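Local coordinates for protein MxaA (PDB 4W4T) that forms the terminal reductase domain of the myxalamid synthetase, binds NADPH on a short-chain dehydrogenase-type fold and probably releases the finished chain by reduction, at residues G68-E73 / Y106-E111; E206-P211 / S221-E226; D259-R264 / G355-F360; A40-G45 / I173-T178. One frame throughout, in Å; residues are numbered along the deposited sequence.

Interaction 1 of 4, residues G68-E73 / Y106-E111; sequences GAFLLE and YSLWNE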
# COMPACT_ATOMS: atom_id res chain seq x y z
N GLY A 68 3.47 -23.54 7.71
CA GLY A 68 2.76 -24.74 7.28
C GLY A 68 3.64 -25.79 6.61
O GLY A 68 3.43 -26.98 6.81
N ALA A 69 4.61 -25.35 5.82
CA ALA A 69 5.55 -26.27 5.17
C ALA A 69 6.32 -27.09 6.20
O ALA A 69 6.45 -28.30 6.08
CB ALA A 69 6.51 -25.50 4.27
N PHE A 70 6.83 -26.41 7.23
CA PHE A 70 7.63 -27.08 8.25
C PHE A 70 6.76 -27.96 9.13
O PHE A 70 7.14 -29.06 9.49
CB PHE A 70 8.40 -26.04 9.08
CG PHE A 70 9.44 -25.32 8.28
CD1 PHE A 70 9.10 -24.23 7.49
CD2 PHE A 70 10.76 -25.75 8.30
CE1 PHE A 70 10.06 -23.58 6.73
CE2 PHE A 70 11.73 -25.10 7.55
CZ PHE A 70 11.38 -24.01 6.77
N LEU A 71 5.56 -27.47 9.45
CA LEU A 71 4.60 -28.26 10.19
C LEU A 71 4.25 -29.53 9.42
O LEU A 71 4.16 -30.61 9.99
CB LEU A 71 3.34 -27.42 10.46
CG LEU A 71 2.39 -27.78 11.60
CD1 LEU A 71 3.15 -28.11 12.88
CD2 LEU A 71 1.44 -26.59 11.84
N LEU A 72 4.06 -29.42 8.11
CA LEU A 72 3.73 -30.61 7.34
C LEU A 72 4.88 -31.62 7.38
O LEU A 72 4.68 -32.81 7.67
CB LEU A 72 3.40 -30.26 5.90
CG LEU A 72 3.16 -31.47 5.00
CD1 LEU A 72 2.13 -32.42 5.62
CD2 LEU A 72 2.74 -31.02 3.61
N GLU A 73 6.09 -31.14 7.13
CA GLU A 73 7.24 -32.02 7.07
C GLU A 73 7.47 -32.65 8.45
O GLU A 73 7.76 -33.85 8.57
CB GLU A 73 8.46 -31.25 6.54
CG GLU A 73 9.65 -32.12 6.16
CD GLU A 73 10.51 -32.46 7.36
OE1 GLU A 73 10.37 -31.77 8.39
OE2 GLU A 73 11.33 -33.41 7.27
N TYR A 106 11.68 -24.62 0.52
CA TYR A 106 12.35 -24.53 1.82
C TYR A 106 13.24 -25.74 2.06
O TYR A 106 13.63 -26.02 3.20
CB TYR A 106 11.32 -24.40 2.95
CG TYR A 106 10.43 -23.20 2.75
CD1 TYR A 106 10.96 -21.92 2.68
CD2 TYR A 106 9.06 -23.35 2.60
CE1 TYR A 106 10.15 -20.81 2.48
CE2 TYR A 106 8.24 -22.26 2.40
CZ TYR A 106 8.79 -20.99 2.34
OH TYR A 106 7.97 -19.90 2.14
N SER A 107 13.56 -26.45 0.99
CA SER A 107 14.40 -27.65 1.05
C SER A 107 13.86 -28.69 2.01
O SER A 107 14.63 -29.38 2.68
CB SER A 107 15.83 -27.27 1.43
OG SER A 107 16.36 -26.38 0.48
N LEU A 108 12.53 -28.83 2.07
CA LEU A 108 11.90 -29.80 2.94
C LEU A 108 11.37 -31.02 2.19
O LEU A 108 10.99 -32.01 2.82
CB LEU A 108 10.73 -29.16 3.69
CG LEU A 108 11.08 -28.07 4.71
CD1 LEU A 108 9.82 -27.29 5.06
CD2 LEU A 108 11.70 -28.69 5.95
N TRP A 109 11.36 -30.96 0.87
CA TRP A 109 10.77 -32.05 0.10
C TRP A 109 11.67 -33.27 -0.05
O TRP A 109 12.86 -33.15 -0.35
CB TRP A 109 10.34 -31.59 -1.29
CG TRP A 109 9.67 -32.70 -2.02
CD1 TRP A 109 10.19 -33.44 -3.04
CD2 TRP A 109 8.37 -33.23 -1.75
NE1 TRP A 109 9.28 -34.40 -3.44
CE2 TRP A 109 8.16 -34.29 -2.66
CE3 TRP A 109 7.36 -32.91 -0.83
CZ2 TRP A 109 6.97 -35.02 -2.68
CZ3 TRP A 109 6.20 -33.65 -0.85
CH2 TRP A 109 6.01 -34.69 -1.77
N ASN A 110 11.08 -34.44 0.18
CA ASN A 110 11.62 -35.72 -0.27
C ASN A 110 10.47 -36.61 -0.71
O ASN A 110 9.40 -36.60 -0.10
CB ASN A 110 12.45 -36.41 0.82
CG ASN A 110 11.63 -36.76 2.04
OD1 ASN A 110 10.98 -37.81 2.07
ND2 ASN A 110 11.64 -35.89 3.05
N GLU A 111 10.68 -37.41 -1.75
CA GLU A 111 9.56 -38.10 -2.39
C GLU A 111 8.89 -39.15 -1.49
O GLU A 111 7.76 -39.57 -1.78
CB GLU A 111 10.00 -38.73 -3.71
CG GLU A 111 9.79 -37.80 -4.89
CD GLU A 111 8.32 -37.58 -5.21
OE1 GLU A 111 7.50 -38.48 -4.94
OE2 GLU A 111 7.97 -36.49 -5.73
O HOH W 1 11.16 -35.81 6.15

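Interaction 2 of 4, residues E206-P211 / S221-E226; sequences EPLEGP and SKWVAE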
# COMPACT_ATOMS: atom_id res chain seq x y z
N GLU A 206 -2.80 -16.00 31.18
CA GLU A 206 -3.55 -14.77 31.39
C GLU A 206 -4.72 -14.70 30.42
O GLU A 206 -4.53 -14.87 29.21
CB GLU A 206 -2.65 -13.55 31.22
CG GLU A 206 -3.33 -12.25 31.60
CD GLU A 206 -3.68 -12.18 33.08
OE1 GLU A 206 -2.98 -12.83 33.89
OE2 GLU A 206 -4.65 -11.48 33.43
N PRO A 207 -5.93 -14.46 30.94
CA PRO A 207 -7.14 -14.31 30.12
C PRO A 207 -6.98 -13.20 29.09
O PRO A 207 -6.24 -12.23 29.33
CB PRO A 207 -8.22 -13.96 31.14
CG PRO A 207 -7.73 -14.52 32.42
CD PRO A 207 -6.24 -14.37 32.38
N LEU A 208 -7.65 -13.34 27.94
CA LEU A 208 -7.65 -12.30 26.94
C LEU A 208 -8.38 -11.08 27.45
O LEU A 208 -9.43 -11.20 28.08
CB LEU A 208 -8.31 -12.77 25.64
CG LEU A 208 -7.56 -13.76 24.75
CD1 LEU A 208 -8.48 -14.21 23.63
CD2 LEU A 208 -6.30 -13.12 24.20
N GLU A 209 -7.82 -9.91 27.16
CA GLU A 209 -8.50 -8.64 27.41
C GLU A 209 -9.55 -8.37 26.36
O GLU A 209 -9.73 -9.15 25.42
CB GLU A 209 -7.50 -7.49 27.44
CG GLU A 209 -6.56 -7.49 28.62
CD GLU A 209 -5.57 -6.35 28.56
OE1 GLU A 209 -5.83 -5.36 27.84
OE2 GLU A 209 -4.52 -6.45 29.21
N GLY A 210 -10.23 -7.24 26.51
CA GLY A 210 -11.24 -6.84 25.55
C GLY A 210 -10.65 -6.44 24.21
O GLY A 210 -9.44 -6.21 24.09
N PRO A 211 -11.51 -6.33 23.19
CA PRO A 211 -11.08 -6.13 21.81
C PRO A 211 -10.48 -4.75 21.53
O PRO A 211 -9.72 -4.62 20.57
CB PRO A 211 -12.38 -6.32 21.01
CG PRO A 211 -13.46 -5.98 21.96
CD PRO A 211 -12.97 -6.46 23.30
N SER A 221 -8.67 -9.84 13.86
CA SER A 221 -9.31 -11.06 13.35
C SER A 221 -8.82 -12.31 14.11
O SER A 221 -9.58 -13.25 14.33
CB SER A 221 -9.06 -11.22 11.85
OG SER A 221 -7.70 -11.51 11.55
N LYS A 222 -7.56 -12.30 14.54
CA LYS A 222 -7.01 -13.45 15.25
C LYS A 222 -7.53 -13.47 16.70
O LYS A 222 -7.72 -14.53 17.28
CB LYS A 222 -5.48 -13.43 15.22
CG LYS A 222 -4.89 -13.66 13.82
CD LYS A 222 -5.19 -15.06 13.25
CE LYS A 222 -4.34 -16.15 13.92
NZ LYS A 222 -4.43 -17.47 13.19
N TRP A 223 -7.78 -12.30 17.26
CA TRP A 223 -8.40 -12.22 18.58
C TRP A 223 -9.78 -12.89 18.54
O TRP A 223 -10.12 -13.73 19.38
CB TRP A 223 -8.52 -10.77 19.02
CG TRP A 223 -9.15 -10.55 20.36
CD1 TRP A 223 -8.51 -10.42 21.56
CD2 TRP A 223 -10.55 -10.41 20.64
NE1 TRP A 223 -9.42 -10.21 22.57
CE2 TRP A 223 -10.68 -10.20 22.03
CE3 TRP A 223 -11.70 -10.44 19.84
CZ2 TRP A 223 -11.93 -10.02 22.64
CZ3 TRP A 223 -12.94 -10.25 20.45
CH2 TRP A 223 -13.04 -10.05 21.84
N VAL A 224 -10.58 -12.51 17.56
CA VAL A 224 -11.91 -13.11 17.42
C VAL A 224 -11.81 -14.63 17.22
O VAL A 224 -12.55 -15.40 17.85
CB VAL A 224 -12.67 -12.45 16.25
CG1 VAL A 224 -14.00 -13.12 16.02
CG2 VAL A 224 -12.86 -10.97 16.53
N ALA A 225 -10.92 -15.06 16.32
CA ALA A 225 -10.74 -16.49 16.08
C ALA A 225 -10.41 -17.24 17.38
O ALA A 225 -10.99 -18.30 17.66
CB ALA A 225 -9.66 -16.73 15.04
N GLU A 226 -9.49 -16.69 18.17
CA GLU A 226 -9.11 -17.39 19.39
C GLU A 226 -10.26 -17.43 20.39
O GLU A 226 -10.42 -18.41 21.10
CB GLU A 226 -7.86 -16.77 20.03
CG GLU A 226 -7.02 -17.79 20.80
CD GLU A 226 -5.96 -17.12 21.65
OE1 GLU A 226 -4.84 -16.92 21.14
OE2 GLU A 226 -6.26 -16.79 22.81

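Interaction 3 of 4, residues D259-R264 / G355-F360; sequences DDLVCR and GDLLMF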
# COMPACT_ATOMS: atom_id res chain seq x y z
N ASP A 259 9.29 -12.50 1.21
CA ASP A 259 8.23 -11.49 1.19
C ASP A 259 7.79 -11.15 2.63
O ASP A 259 6.97 -10.26 2.86
CB ASP A 259 7.07 -11.99 0.32
CG ASP A 259 5.77 -11.28 0.60
OD1 ASP A 259 5.64 -10.10 0.18
OD2 ASP A 259 4.89 -11.86 1.28
N ASP A 260 8.34 -11.88 3.60
CA ASP A 260 8.16 -11.58 5.02
C ASP A 260 8.56 -10.15 5.37
O ASP A 260 9.58 -9.66 4.91
CB ASP A 260 8.98 -12.55 5.85
CG ASP A 260 8.66 -12.48 7.34
OD1 ASP A 260 8.80 -11.40 7.94
OD2 ASP A 260 8.30 -13.54 7.91
N LEU A 261 7.76 -9.50 6.20
CA LEU A 261 8.03 -8.12 6.61
C LEU A 261 9.40 -7.91 7.27
O LEU A 261 10.05 -6.88 7.05
CB LEU A 261 6.93 -7.66 7.57
CG LEU A 261 7.03 -6.24 8.10
CD1 LEU A 261 7.15 -5.28 6.94
CD2 LEU A 261 5.81 -5.91 8.95
N VAL A 262 9.84 -8.87 8.07
CA VAL A 262 11.14 -8.78 8.73
C VAL A 262 12.27 -8.81 7.70
O VAL A 262 13.24 -8.06 7.82
CB VAL A 262 11.35 -9.92 9.74
CG1 VAL A 262 12.75 -9.85 10.34
CG2 VAL A 262 10.29 -9.84 10.82
N CYS A 263 12.14 -9.67 6.69
CA CYS A 263 13.13 -9.68 5.62
C CYS A 263 13.13 -8.36 4.86
O CYS A 263 14.19 -7.83 4.52
CB CYS A 263 12.87 -10.83 4.65
SG CYS A 263 13.06 -12.44 5.42
N ARG A 264 11.94 -7.84 4.58
CA ARG A 264 11.81 -6.55 3.91
C ARG A 264 12.49 -5.42 4.67
O ARG A 264 13.18 -4.56 4.10
CB ARG A 264 10.33 -6.19 3.74
CG ARG A 264 9.64 -6.85 2.58
CD ARG A 264 8.21 -6.30 2.49
NE ARG A 264 7.42 -7.03 1.51
CZ ARG A 264 7.26 -6.65 0.25
NH1 ARG A 264 7.84 -5.53 -0.18
NH2 ARG A 264 6.53 -7.38 -0.57
N GLY A 355 9.30 2.22 -0.60
CA GLY A 355 7.95 2.73 -0.45
C GLY A 355 7.01 1.66 0.07
O GLY A 355 6.22 1.91 0.98
N ASP A 356 7.10 0.46 -0.49
CA ASP A 356 6.27 -0.66 -0.04
C ASP A 356 6.47 -0.94 1.45
O ASP A 356 5.51 -1.21 2.17
CB ASP A 356 6.58 -1.92 -0.86
CG ASP A 356 6.14 -1.82 -2.31
OD1 ASP A 356 5.38 -0.88 -2.65
OD2 ASP A 356 6.54 -2.68 -3.11
N LEU A 357 7.73 -0.87 1.90
CA LEU A 357 8.07 -1.08 3.30
C LEU A 357 7.49 0.04 4.18
O LEU A 357 6.98 -0.20 5.27
CB LEU A 357 9.59 -1.16 3.47
CG LEU A 357 10.16 -1.11 4.89
CD1 LEU A 357 9.59 -2.22 5.76
CD2 LEU A 357 11.68 -1.17 4.87
N LEU A 358 7.57 1.26 3.68
CA LEU A 358 7.09 2.42 4.41
C LEU A 358 5.60 2.33 4.75
O LEU A 358 5.17 2.79 5.81
CB LEU A 358 7.37 3.68 3.60
CG LEU A 358 6.97 5.03 4.17
CD1 LEU A 358 7.83 5.38 5.37
CD2 LEU A 358 7.12 6.09 3.08
N MSE A 359 4.81 1.76 3.84
CA MSE A 359 3.37 1.61 4.06
C MSE A 359 3.09 0.91 5.39
O MSE A 359 2.25 1.36 6.17
CB MSE A 359 2.71 0.81 2.93
CG MSE A 359 2.73 1.50 1.57
SE MSE A 359 2.24 3.39 1.72
CE MSE A 359 4.03 4.15 1.81
N PHE A 360 3.80 -0.19 5.62
CA PHE A 360 3.66 -0.96 6.85
C PHE A 360 3.92 -0.13 8.12
O PHE A 360 3.19 -0.26 9.10
CB PHE A 360 4.59 -2.17 6.81
CG PHE A 360 4.24 -3.18 5.73
CD1 PHE A 360 3.34 -4.21 5.99
CD2 PHE A 360 4.81 -3.10 4.47
CE1 PHE A 360 3.01 -5.13 5.01
CE2 PHE A 360 4.49 -4.02 3.48
CZ PHE A 360 3.58 -5.04 3.76

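Interaction 4 of 4, residues A40-G45 / I173-T178; sequences AEIALG and ILRLAT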
# COMPACT_ATOMS: atom_id res chain seq x y z
N ALA A 40 -24.55 -21.86 18.30
CA ALA A 40 -24.98 -22.81 19.33
C ALA A 40 -24.81 -24.26 18.93
O ALA A 40 -24.54 -25.12 19.78
CB ALA A 40 -26.44 -22.54 19.70
N GLU A 41 -24.94 -24.55 17.64
CA GLU A 41 -24.90 -25.94 17.18
C GLU A 41 -23.47 -26.47 17.13
O GLU A 41 -23.27 -27.69 17.07
CB GLU A 41 -25.56 -26.09 15.81
CG GLU A 41 -24.80 -25.49 14.64
CD GLU A 41 -25.19 -24.05 14.35
OE1 GLU A 41 -25.77 -23.39 15.25
OE2 GLU A 41 -24.92 -23.57 13.23
N ILE A 42 -22.48 -25.59 17.15
CA ILE A 42 -21.10 -26.05 17.20
C ILE A 42 -20.79 -26.44 18.64
O ILE A 42 -20.29 -25.64 19.44
CB ILE A 42 -20.12 -24.99 16.68
CG1 ILE A 42 -20.50 -24.63 15.23
CG2 ILE A 42 -18.67 -25.49 16.78
CD1 ILE A 42 -19.69 -23.50 14.64
N ALA A 43 -21.13 -27.69 18.95
CA ALA A 43 -21.02 -28.23 20.30
C ALA A 43 -20.88 -29.75 20.19
O ALA A 43 -21.01 -30.30 19.11
CB ALA A 43 -22.22 -27.84 21.14
N LEU A 44 -20.60 -30.42 21.31
CA LEU A 44 -20.36 -31.85 21.25
C LEU A 44 -21.62 -32.58 20.78
O LEU A 44 -21.55 -33.49 19.96
CB LEU A 44 -19.90 -32.38 22.62
CG LEU A 44 -18.59 -31.82 23.19
CD1 LEU A 44 -18.09 -32.63 24.38
CD2 LEU A 44 -17.51 -31.75 22.12
N GLY A 45 -22.77 -32.14 21.28
CA GLY A 45 -24.04 -32.75 20.92
C GLY A 45 -23.98 -34.26 21.06
O GLY A 45 -23.60 -34.77 22.11
N ILE A 173 -13.82 -24.73 10.82
CA ILE A 173 -12.93 -25.76 11.37
C ILE A 173 -13.54 -26.31 12.65
O ILE A 173 -13.53 -27.53 12.88
CB ILE A 173 -11.50 -25.19 11.65
CG1 ILE A 173 -10.73 -25.04 10.33
CG2 ILE A 173 -10.73 -26.04 12.68
CD1 ILE A 173 -10.42 -26.39 9.64
N LEU A 174 -14.08 -25.43 13.48
CA LEU A 174 -14.74 -25.88 14.70
C LEU A 174 -15.97 -26.71 14.38
O LEU A 174 -16.28 -27.67 15.07
CB LEU A 174 -15.12 -24.70 15.60
CG LEU A 174 -13.91 -23.95 16.17
CD1 LEU A 174 -14.35 -22.67 16.89
CD2 LEU A 174 -13.13 -24.87 17.13
N ARG A 175 -16.67 -26.32 13.32
CA ARG A 175 -17.81 -27.09 12.83
C ARG A 175 -17.40 -28.52 12.46
O ARG A 175 -18.06 -29.49 12.83
CB ARG A 175 -18.42 -26.39 11.62
CG ARG A 175 -19.82 -26.83 11.30
CD ARG A 175 -20.38 -26.11 10.07
NE ARG A 175 -20.37 -24.64 10.19
CZ ARG A 175 -21.21 -23.94 10.95
NH1 ARG A 175 -22.11 -24.56 11.71
NH2 ARG A 175 -21.13 -22.63 10.98
N LEU A 176 -16.32 -28.65 11.71
CA LEU A 176 -15.81 -29.95 11.31
C LEU A 176 -15.37 -30.76 12.52
O LEU A 176 -15.60 -31.98 12.61
CB LEU A 176 -14.66 -29.78 10.32
CG LEU A 176 -13.97 -31.06 9.83
CD1 LEU A 176 -14.91 -31.87 8.94
CD2 LEU A 176 -12.67 -30.75 9.12
N ALA A 177 -14.74 -30.09 13.48
CA ALA A 177 -14.23 -30.75 14.68
C ALA A 177 -15.35 -31.28 15.56
O ALA A 177 -15.12 -32.12 16.43
CB ALA A 177 -13.35 -29.78 15.47
N THR A 178 -16.58 -30.79 15.35
CA THR A 178 -17.71 -31.25 16.14
C THR A 178 -18.75 -31.99 15.30
O THR A 178 -19.82 -32.32 15.81
CB THR A 178 -18.41 -30.08 16.87
OG1 THR A 178 -18.79 -29.08 15.92
CG2 THR A 178 -17.49 -29.48 17.93
O HOH W 2 -22.17 -29.94 15.72
O HOH W 3 -22.13 -32.11 17.26

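Interaction 1 of 4, residues G68-E73 / Y106-E111
L108 sets one methyl over the face of the F70 ring: CD1 of L108 lies 3.6 Å from the centroid of the F70 ring and 8° off its normal, a CH-pi contact almost over the ring centre. The same CD1 also packs against A69, 3.8 Å from A69 CB, so one leucine branch touches two successive helix residues. Y106 closes the other end of this patch. Its CB sits 3.8 Å from CZ of F70, its CD2 rests 3.7 Å from CB of A69, and the two rings lie at an oblique 37° to each other. F70 has CG anti to its carbonyl carbon (chi1 -66°), which swings the ring off the helix toward the loop. Toward E73 the contact becomes more polar and reaches solvent. The aliphatic part of E73 runs past L108, with CG of E73 3.6 Å from the carbonyl O of L108, while its carboxylate pairs with R77 and accepts at OE2 from a water 2.7 Å away. That water in turn accepts from ND2 of N110, a solvent-mediated link across the outer side. S107, with positive phi, ends helix 92-105 in a Schellman motif just before L108. Helix 66-78 thus receives this loop on one side, while F70 also meets helix 287-298, L72 reaches strand 82-87, and the ring of NADPH-binding F66 meets both F70 and Y106.

Interaction 2 of 4, residues E206-P211 / S221-E226
Helix 217-234 carries Y218 and K222, the NADPH-binding pair of the YxxxK motif of short-chain dehydrogenases, and next to K222, W223 receives the loop that leads into this helix. The indole reaches across with CG anti to the backbone N (chi1 180°), and its NE1 donates to the carbonyl O of E209 at 3.1 Å. The bond is moderately bent, 147° at the hydrogen. The acceptor lies close to the indole plane, whereas the donor is tilted 24° from the carbonyl plane. P211 covers one face of the same indole: CB of P211 stands 4.0 Å from the centroid of the six-membered ring, and CD of P211 is 3.8 Å from CZ2 of W223. L208 comes in beside the nitrogen, its CB 4.1 Å from NE1 of W223. One turn farther along the helix, the extended chain of E226 brings its carboxylate to the tip of L208, with OE2 of E226 3.5 Å from CD1 of L208. This carboxylate is held by S189 at OE1 and by R243 and R230 at OE2, while E209 turns its own carboxylate to R198. M32 of helix 28-35 packs against both W223 and P211. A leucine in place of W223 would probably leave the E209 carbonyl without its indole donor and strip P211 of the flat face it rests on. The contact thus joins one directional bond to a broad apolar face; the bond, with P211 over one face, probably limits rotation of the indole, while the two arginines probably favour a charged E226.

Interaction 3 of 4, residues D259-R264 / G355-F360
L261 and F360 meet in a helix-helix packing at the protein surface, the short segments of helices 261-272 and 352-362 running roughly antiparallel. CD1 of L261 lies over one face of the F360 ring, 4.1 Å from the centroid and 22° off the normal, in a CH-pi contact displaced toward the CG side, with CG of F360 3.8 Å away. L261 has CG anti to the backbone N (chi1 -180°), which carries this methyl across to the phenyl. The same CD1 touches CD1 of L357 at 4.1 Å. The other branch of L357 packs on the backbone of R264, with CD2 of L357 3.8 Å from the R264 carbonyl O. R264 runs extended from CG to NE, and its NH1 comes 3.9 Å from CB of D356. The D356 carboxylate is nearby but too distant for a salt bridge. A second shell packs around these groups. F155 packs on L261, L156 on F360 and L344 of helix 337-348 on L357, while Y157 of the second subunit touches the adjacent M359, a selenomethionine. D260, at the N-cap of helix 261-272, accepts from the backbone N of V262 through OD1. A methionine in place of R264 would probably leave the D259 carboxylate without its ion-pair partner and D356 without a positive charge nearby. The guanidinium itself is anchored within its own segment: NH2 of R264 donates to OD1 of D259 at 3.0 Å, nearly straight at 165° and close to the guanidinium plane.

Interaction 4 of 4, residues A40-G45 / I173-T178
An inverse gamma turn centred on I42 places this residue of the loop after helix 28-35 against the C-terminal end of helix 159-177. I42 puts CG2 anti to its backbone N, directing that methyl to the helix, 3.8 Å from CB of L174 and 3.7 Å from OG1 of T178. Its other branch ends with CD1 of I42 over one face of the R175 guanidinium, 4.0 Å from CZ of R175. At the edge of that group, near its plane, OE2 of E41 takes a weak bond from NH1 of R175 at 3.3 Å, part of a salt bridge, with the carboxylate and guanidinium planes 34° apart. The stronger partner of R175 is E172, through NH2. Next along the loop, the carbonyl O of A43 sits 3.4 Å from CB of T178. Two waters lie between the backbones: water 3 is 2.8 Å from O of A43 and 2.7 Å from O of T178, water 2 near the carbonyls of E41 and, weakly, T178; they can donate to these, perhaps not to all at once. NH1 of R235 donates to the carbonyl O of I42. The arrangement is a loop laid on the end of a helix flanking the parallel sheet of a Rossmann-type fold.

Interactions 1, 2 and 4 lie around the parallel sheet of the Rossmann-type domain, on helices 66-78, 217-234 and 159-177, whereas interaction 3 joins helix 261-272 to helix 352-362. Interaction 4 spans the longest loop, and interaction 1 is nested inside it; interactions 2 and 3 follow in series. Centres of interactions 2 and 4 are about 20 Å apart, the closest pair, and those of 3 and 4 are about 38 Å apart, on opposite sides of the chain's centre. No two touch. Interactions 1 and 2 bear on NADPH-binding helices, and interaction 3 packs on a later helix, 352-362, which also meets the second subunit.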